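Local structure of ricin B-related lectin (Polyporus squamosus, 5MUA) at residues K148-L160 and N251-T263. The protein binds galactose through a ricin-type beta-trefoil lectin domain joined to a papain-like protease domain that is probably activated by calcium. Residues are numbered along the deposited sequence; the frame is centred on the assembly and turned at random.
Sequences KLSQTGANVHATL and NWFVERGNFSTVT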
ATOM      1  N   LYS B 148      15.881 -17.870  15.469  1.00 14.34           N
ATOM      2  CA  LYS B 148      14.927 -17.771  14.354  1.00 13.73           C
ATOM      3  C   LYS B 148      14.268 -16.424  14.412  1.00 13.36           C
ATOM      4  O   LYS B 148      13.845 -15.991  15.462  1.00 12.87           O
ATOM      5  CB  LYS B 148      13.856 -18.835  14.441  1.00 14.83           C
ATOM      6  CG  LYS B 148      13.056 -18.928  13.138  1.00 16.08           C
ATOM      7  CD  LYS B 148      12.090 -20.105  13.143  1.00 18.12           C
ATOM      8  CE  LYS B 148      10.984 -19.923  14.205  1.00 18.36           C
ATOM      9  NZ  LYS B 148      10.045 -21.077  14.153  1.00 20.52           N
ATOM     10  N   LEU B 149      14.229 -15.751  13.280  1.00 13.72           N
ATOM     11  CA  LEU B 149      13.651 -14.417  13.155  1.00 13.02           C
ATOM     12  C   LEU B 149      12.472 -14.432  12.211  1.00 12.70           C
ATOM     13  O   LEU B 149      11.927 -13.354  11.897  1.00 13.31           O
ATOM     14  CB  LEU B 149      14.729 -13.486  12.631  1.00 13.05           C
ATOM     15  CG  LEU B 149      16.001 -13.514  13.474  1.00 14.72           C
ATOM     16  CD1 LEU B 149      17.024 -12.639  12.833  1.00 16.19           C
ATOM     17  CD2 LEU B 149      15.794 -13.034  14.907  1.00 14.81           C
ATOM     18  N   SER B 150      12.112 -15.585  11.664  1.00 13.06           N
ATOM     19  CA  SER B 150      11.034 -15.737  10.676  1.00 13.61           C
ATOM     20  C   SER B 150       9.860 -16.546  11.223  1.00 12.29           C
ATOM     21  O   SER B 150       9.987 -17.243  12.232  1.00 13.20           O
ATOM     22  CB  SER B 150      11.540 -16.479   9.412  1.00 15.06           C
ATOM     23  OG  SER B 150      12.194 -17.666   9.769  1.00 13.74           O
ATOM     24  N   GLN B 151       8.706 -16.393  10.556  1.00 12.06           N
ATOM     25  CA  GLN B 151       7.511 -17.148  10.776  1.00 13.20           C
ATOM     26  C   GLN B 151       6.955 -17.531   9.433  1.00 13.20           C
ATOM     27  O   GLN B 151       7.066 -16.765   8.500  1.00 12.87           O
ATOM     28  CB  GLN B 151       6.479 -16.328  11.528  1.00 13.73           C
ATOM     29  CG  GLN B 151       6.879 -16.012  12.911  1.00 14.40           C
ATOM     30  CD  GLN B 151       6.714 -17.220  13.827  1.00 14.25           C
ATOM     31  OE1 GLN B 151       5.625 -17.473  14.342  1.00 15.03           O
ATOM     32  NE2 GLN B 151       7.778 -18.003  13.986  1.00 14.10           N
ATOM     33  N   THR B 152       6.423 -18.734   9.341  1.00 13.06           N
ATOM     34  CA  THR B 152       5.651 -19.113   8.162  1.00 14.94           C
ATOM     35  C   THR B 152       4.300 -18.428   8.117  1.00 15.02           C
ATOM     36  O   THR B 152       3.813 -17.864   9.106  1.00 14.04           O
ATOM     37  CB  THR B 152       5.451 -20.628   8.026  1.00 14.75           C
ATOM     38  OG1 THR B 152       4.550 -21.081   9.029  1.00 15.18           O
ATOM     39  CG2 THR B 152       6.815 -21.377   8.150  1.00 17.22           C
ATOM     40  N   GLY B 153       3.739 -18.398   6.915  1.00 15.73           N
ATOM     41  CA  GLY B 153       2.357 -17.920   6.760  1.00 15.90           C
ATOM     42  C   GLY B 153       1.459 -18.650   7.727  1.00 15.29           C
ATOM     43  O   GLY B 153       0.687 -18.007   8.443  1.00 15.99           O
ATOM     44  N   ALA B 154       1.556 -19.992   7.778  1.00 17.65           N
ATOM     45  CA  ALA B 154       0.695 -20.792   8.680  1.00 19.20           C
ATOM     46  C   ALA B 154       0.976 -20.385  10.118  1.00 17.15           C
ATOM     47  O   ALA B 154       0.063 -20.270  10.923  1.00 16.67           O
ATOM     48  CB  ALA B 154       0.896 -22.334   8.475  1.00 19.49           C
ATOM     49  N   ASN B 155       2.250 -20.211  10.478  1.00 16.69           N
ATOM     50  CA  ASN B 155       2.570 -19.752  11.855  1.00 16.19           C
ATOM     51  C   ASN B 155       1.844 -18.440  12.226  1.00 15.43           C
ATOM     52  O   ASN B 155       1.271 -18.329  13.316  1.00 14.80           O
ATOM     53  CB  ASN B 155       4.036 -19.404  12.082  1.00 16.41           C
ATOM     54  CG  ASN B 155       4.986 -20.571  12.046  1.00 18.09           C
ATOM     55  OD1 ASN B 155       6.142 -20.336  11.771  1.00 14.28           O
ATOM     56  ND2 ASN B 155       4.534 -21.797  12.356  1.00 17.91           N
ATOM     57  N   VAL B 156       1.937 -17.415  11.363  1.00 14.14           N
ATOM     58  CA  VAL B 156       1.335 -16.106  11.665  1.00 14.34           C
ATOM     59  C   VAL B 156      -0.216 -16.260  11.703  1.00 15.44           C
ATOM     60  O   VAL B 156      -0.870 -15.719  12.602  1.00 14.82           O
ATOM     61  CB  VAL B 156       1.821 -15.003  10.674  1.00 12.87           C
ATOM     62  CG1 VAL B 156       1.124 -13.715  10.999  1.00 13.86           C
ATOM     63  CG2 VAL B 156       3.326 -14.810  10.666  1.00 13.40           C
ATOM     64  N   HIS B 157      -0.798 -17.003  10.781  1.00 15.90           N
ATOM     65  CA  HIS B 157      -2.254 -17.233  10.785  0.55 17.64           C
ATOM     66  C   HIS B 157      -2.747 -17.805  12.123  1.00 18.31           C
ATOM     67  O   HIS B 157      -3.717 -17.272  12.731  1.00 18.40           O
ATOM     68  CB  HIS B 157      -2.680 -18.078   9.584  0.55 18.89           C
ATOM     69  CG  HIS B 157      -4.136 -18.455   9.572  0.55 20.46           C
ATOM     70  ND1 HIS B 157      -5.152 -17.533   9.410  0.55 23.85           N
ATOM     71  CD2 HIS B 157      -4.740 -19.661   9.686  0.55 23.65           C
ATOM     72  CE1 HIS B 157      -6.316 -18.156   9.396  0.55 23.51           C
ATOM     73  NE2 HIS B 157      -6.096 -19.450   9.569  0.55 24.98           N
ATOM     74  N   ALA B 158      -2.053 -18.835  12.614  1.00 17.43           N
ATOM     75  CA  ALA B 158      -2.372 -19.390  13.891  1.00 17.53           C
ATOM     76  C   ALA B 158      -2.252 -18.368  15.010  1.00 16.08           C
ATOM     77  O   ALA B 158      -3.153 -18.220  15.842  1.00 18.15           O
ATOM     78  CB  ALA B 158      -1.530 -20.631  14.205  1.00 18.39           C
ATOM     79  N   THR B 159      -1.164 -17.636  15.013  1.00 15.52           N
ATOM     80  CA  THR B 159      -0.978 -16.592  15.971  1.00 15.42           C
ATOM     81  C   THR B 159      -2.151 -15.589  15.952  1.00 16.51           C
ATOM     82  O   THR B 159      -2.746 -15.248  16.996  1.00 16.91           O
ATOM     83  CB  THR B 159       0.377 -15.934  15.724  1.00 16.74           C
ATOM     84  OG1 THR B 159       1.356 -16.879  16.190  1.00 15.75           O
ATOM     85  CG2 THR B 159       0.547 -14.666  16.509  1.00 17.15           C
ATOM     86  N   LEU B 160      -2.488 -15.195  14.754  1.00 16.60           N
ATOM     87  CA  LEU B 160      -3.535 -14.197  14.532  1.00 17.94           C
ATOM     88  C   LEU B 160      -4.884 -14.716  15.011  1.00 18.44           C
ATOM     89  O   LEU B 160      -5.575 -14.040  15.786  1.00 19.22           O
ATOM     90  CB  LEU B 160      -3.584 -13.867  13.051  1.00 18.80           C
ATOM     91  CG  LEU B 160      -4.634 -12.906  12.603  1.00 17.49           C
ATOM     92  CD1 LEU B 160      -4.468 -11.536  13.254  1.00 18.14           C
ATOM     93  CD2 LEU B 160      -4.536 -12.831  11.099  1.00 19.88           C
ATOM     94  N   ASN B 251      -2.297  -1.039  11.663  1.00 11.75           N
ATOM     95  CA  ASN B 251      -1.375  -2.101  11.258  1.00 11.50           C
ATOM     96  C   ASN B 251      -1.047  -3.021  12.459  1.00 11.80           C
ATOM     97  O   ASN B 251      -1.371  -2.729  13.604  1.00 12.86           O
ATOM     98  CB  ASN B 251      -0.101  -1.492  10.688  1.00 11.02           C
ATOM     99  CG  ASN B 251      -0.361  -0.655   9.433  1.00 11.34           C
ATOM    100  OD1 ASN B 251      -0.309   0.572   9.456  1.00 13.18           O
ATOM    101  ND2 ASN B 251      -0.634  -1.331   8.350  1.00 10.38           N
ATOM    102  N   TRP B 252      -0.370  -4.134  12.172  1.00 12.85           N
ATOM    103  CA  TRP B 252      -0.080  -5.098  13.192  1.00 12.33           C
ATOM    104  C   TRP B 252       1.103  -5.966  12.805  1.00 13.60           C
ATOM    105  O   TRP B 252       1.424  -6.132  11.610  1.00 13.58           O
ATOM    106  CB  TRP B 252      -1.240  -5.965  13.524  1.00 12.96           C
ATOM    107  CG  TRP B 252      -1.763  -6.838  12.384  1.00 13.45           C
ATOM    108  CD1 TRP B 252      -2.722  -6.485  11.460  1.00 13.00           C
ATOM    109  CD2 TRP B 252      -1.415  -8.198  12.096  1.00 12.18           C
ATOM    110  NE1 TRP B 252      -2.956  -7.559  10.596  1.00 13.56           N
ATOM    111  CE2 TRP B 252      -2.192  -8.622  11.000  1.00 13.12           C
ATOM    112  CE3 TRP B 252      -0.499  -9.103  12.660  1.00 12.34           C
ATOM    113  CZ2 TRP B 252      -2.037  -9.862  10.423  1.00 13.55           C
ATOM    114  CZ3 TRP B 252      -0.397 -10.356  12.113  1.00 12.71           C
ATOM    115  CH2 TRP B 252      -1.168 -10.734  11.025  1.00 12.57           C
ATOM    116  N   PHE B 253       1.686  -6.552  13.838  1.00 12.79           N
ATOM    117  CA  PHE B 253       2.928  -7.259  13.735  1.00 13.63           C
ATOM    118  C   PHE B 253       2.957  -8.359  14.798  1.00 14.86           C
ATOM    119  O   PHE B 253       2.103  -8.414  15.734  1.00 13.88           O
ATOM    120  CB  PHE B 253       4.090  -6.284  14.049  1.00 13.73           C
ATOM    121  CG  PHE B 253       4.229  -5.153  13.062  1.00 13.24           C
ATOM    122  CD1 PHE B 253       4.855  -5.361  11.834  1.00 13.79           C
ATOM    123  CD2 PHE B 253       3.762  -3.912  13.352  1.00 15.30           C
ATOM    124  CE1 PHE B 253       4.912  -4.341  10.872  1.00 14.20           C
ATOM    125  CE2 PHE B 253       3.857  -2.867  12.431  1.00 14.03           C
ATOM    126  CZ  PHE B 253       4.442  -3.085  11.196  1.00 14.12           C
ATOM    127  N   VAL B 254       3.984  -9.196  14.692  1.00 14.95           N
ATOM    128  CA  VAL B 254       4.328 -10.083  15.818  1.00 15.20           C
ATOM    129  C   VAL B 254       5.663  -9.669  16.295  1.00 15.25           C
ATOM    130  O   VAL B 254       6.415  -9.006  15.613  1.00 14.19           O
ATOM    131  CB  VAL B 254       4.214 -11.606  15.525  1.00 16.51           C
ATOM    132  CG1 VAL B 254       2.850 -11.970  14.992  1.00 17.08           C
ATOM    133  CG2 VAL B 254       5.239 -12.095  14.541  1.00 16.33           C
ATOM    134  N   GLU B 255       5.954 -10.038  17.539  1.00 18.53           N
ATOM    135  CA  GLU B 255       7.111  -9.543  18.248  1.00 19.48           C
ATOM    136  C   GLU B 255       8.235 -10.553  18.078  1.00 19.67           C
ATOM    137  O   GLU B 255       8.021 -11.738  18.218  1.00 18.97           O
ATOM    138  CB  GLU B 255       6.790  -9.450  19.773  1.00 21.56           C
ATOM    139  CG  GLU B 255       5.852  -8.311  20.181  1.00 23.09           C
ATOM    140  CD  GLU B 255       6.532  -6.980  20.030  1.00 26.13           C
ATOM    141  OE1 GLU B 255       7.748  -6.874  20.261  1.00 27.05           O
ATOM    142  OE2 GLU B 255       5.864  -6.027  19.722  1.00 24.36           O
ATOM    143  N   ARG B 256       9.441 -10.059  17.859  1.00 19.82           N
ATOM    144  CA  ARG B 256      10.601 -10.933  17.940  1.00 23.19           C
ATOM    145  C   ARG B 256      10.836 -11.670  19.214  1.00 22.90           C
ATOM    146  O   ARG B 256      11.222 -12.831  19.170  1.00 22.82           O
ATOM    147  CB  ARG B 256      11.850 -10.217  17.553  1.00 26.38           C
ATOM    148  CG  ARG B 256      12.190 -10.710  16.168  1.00 23.66           C
ATOM    149  CD  ARG B 256      13.448 -10.131  15.830  1.00 20.65           C
ATOM    150  NE  ARG B 256      13.542  -9.813  14.436  1.00 17.30           N
ATOM    151  CZ  ARG B 256      14.655  -9.317  13.950  1.00 16.33           C
ATOM    152  NH1 ARG B 256      15.719  -9.224  14.786  1.00 14.84           N
ATOM    153  NH2 ARG B 256      14.729  -9.026  12.662  1.00 15.34           N
ATOM    154  N   GLY B 257      10.556 -11.026  20.330  1.00 20.99           N
ATOM    155  CA  GLY B 257      10.730 -11.712  21.659  1.00 22.11           C
ATOM    156  C   GLY B 257       9.668 -12.723  21.934  1.00 23.43           C
ATOM    157  O   GLY B 257       9.808 -13.577  22.818  1.00 26.97           O
ATOM    158  N   ASN B 258       8.549 -12.654  21.210  1.00 20.62           N
ATOM    159  CA  ASN B 258       7.503 -13.619  21.401  1.00 21.63           C
ATOM    160  C   ASN B 258       6.584 -13.617  20.207  1.00 21.61           C
ATOM    161  O   ASN B 258       5.695 -12.736  20.091  1.00 20.53           O
ATOM    162  CB  ASN B 258       6.673 -13.283  22.641  1.00 24.35           C
ATOM    163  CG  ASN B 258       5.605 -14.327  22.929  1.00 26.89           C
ATOM    164  OD1 ASN B 258       5.262 -15.222  22.120  1.00 24.63           O
ATOM    165  ND2 ASN B 258       5.078 -14.233  24.114  1.00 33.18           N
ATOM    166  N   PHE B 259       6.732 -14.638  19.376  1.00 18.88           N
ATOM    167  CA  PHE B 259       6.102 -14.605  18.083  1.00 18.63           C
ATOM    168  C   PHE B 259       4.591 -14.810  18.213  1.00 19.62           C
ATOM    169  O   PHE B 259       3.900 -14.597  17.247  1.00 18.24           O
ATOM    170  CB  PHE B 259       6.642 -15.705  17.200  1.00 18.98           C
ATOM    171  CG  PHE B 259       8.066 -15.537  16.777  1.00 19.47           C
ATOM    172  CD1 PHE B 259       8.491 -14.385  16.147  1.00 19.77           C
ATOM    173  CD2 PHE B 259       8.952 -16.619  16.871  1.00 20.92           C
ATOM    174  CE1 PHE B 259       9.797 -14.247  15.681  1.00 21.07           C
ATOM    175  CE2 PHE B 259      10.246 -16.493  16.401  1.00 21.66           C
ATOM    176  CZ  PHE B 259      10.668 -15.306  15.807  1.00 21.33           C
ATOM    177  N   SER B 260       4.118 -15.243  19.369  1.00 21.00           N
ATOM    178  CA  SER B 260       2.677 -15.416  19.609  0.50 19.80           C
ATOM    179  C   SER B 260       2.006 -14.114  20.011  1.00 19.72           C
ATOM    180  O   SER B 260       0.790 -14.046  20.082  1.00 19.99           O
ATOM    181  CB  SER B 260       2.441 -16.462  20.695  0.50 20.77           C
ATOM    182  OG  SER B 260       2.799 -17.716  20.224  0.50 19.73           O
ATOM    183  N   THR B 261       2.761 -13.054  20.253  1.00 17.27           N
ATOM    184  CA  THR B 261       2.156 -11.787  20.668  1.00 18.13           C
ATOM    185  C   THR B 261       1.860 -10.966  19.393  1.00 15.37           C
ATOM    186  O   THR B 261       2.810 -10.633  18.675  1.00 16.69           O
ATOM    187  CB  THR B 261       3.138 -10.970  21.543  1.00 20.23           C
ATOM    188  OG1 THR B 261       3.507 -11.762  22.682  1.00 23.63           O
ATOM    189  CG2 THR B 261       2.562  -9.621  22.028  1.00 22.12           C
ATOM    190  N   VAL B 262       0.596 -10.600  19.174  1.00 15.37           N
ATOM    191  CA  VAL B 262       0.226  -9.623  18.147  1.00 15.34           C
ATOM    192  C   VAL B 262       0.282  -8.200  18.734  1.00 16.33           C
ATOM    193  O   VAL B 262      -0.348  -7.916  19.742  1.00 18.13           O
ATOM    194  CB  VAL B 262      -1.121  -9.978  17.516  1.00 15.89           C
ATOM    195  CG1 VAL B 262      -1.428  -8.937  16.471  1.00 15.41           C
ATOM    196  CG2 VAL B 262      -1.094 -11.407  16.910  1.00 17.11           C
ATOM    197  N   THR B 263       1.053  -7.323  18.123  1.00 14.69           N
ATOM    198  CA  THR B 263       1.202  -5.955  18.571  1.00 15.71           C
ATOM    199  C   THR B 263       0.567  -5.071  17.484  1.00 15.90           C
ATOM    200  O   THR B 263       0.622  -5.412  16.323  1.00 14.56           O
ATOM    201  CB  THR B 263       2.661  -5.605  18.740  1.00 18.12           C
ATOM    202  OG1 THR B 263       3.174  -6.430  19.788  1.00 21.99           O
ATOM    203  CG2 THR B 263       2.836  -4.184  19.264  1.00 20.34           C
TER
HETATM  204  O   HOH W   1      13.448 -13.965  17.552  1.00 24.58           O
HETATM  205  O   HOH W   2       3.515 -15.762  14.742  1.00 14.41           O
HETATM  206  O   HOH W   3      -1.547 -15.216  19.471  1.00 23.52           O
HETATM  207  O   HOH W   4       1.226 -18.435  18.153  1.00 26.30           O
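Gln151, Thr159 and Phe259 grip a single water that bridges the two segments: it donates to Gln151 OE1 at 2.7 Å and to the carbonyl oxygen of Phe259 at 2.8 Å, while Thr159 OG1 donates to it. Gln151 also lays its amide over one face of the Phe259 ring, the planes 13° apart, with Gln151 NE2 3.4 Å from Phe259 CD2, and Gln151 CG making a CH-pi contact over the same ring. A bend at chi2 (-76°) folds the amide back over the strand, and there Gln151 NE2 bonds in the amide plane to Ser150 O at 2.9 Å. Carbonyl bond and bridging water thus hold the two ends of the amide, fixing its rotation above the ring. Lys148 O approaches the ring in its plane, 3.3 Å from Phe259 CZ; another water ties this oxygen to Arg256 O, which lies over the face opposite the amide. Leu149 CD2 rests on one face of the Arg256 guanidinium, whose nitrogens bond to Val181 O and Tyr10 OH.

Farther along helix 153-162, which starts with the Thr152-Asn155 capping box, the contact mixes methyl packing with water bridges. Thr159, with CG2 anti to the backbone N, sets that methyl 3.4 Å from Phe259 O and against Val254 and Val262. A further water joins Thr159 O to Ser260 O. Leu160 CD1 covers one face of Trp252, 4.2 Å from the centroid of its six-membered ring, while Val156 CG1 meets the edge in plane. The side chain of Leu160 is about 10 Å from a bound E64. Strand 144-152 and the helix after it here pack against the hairpin of strands 246-255 and 261-266, a seam consistent with the junction between beta-trefoil lectin and papain-like domain in this chimerolectin.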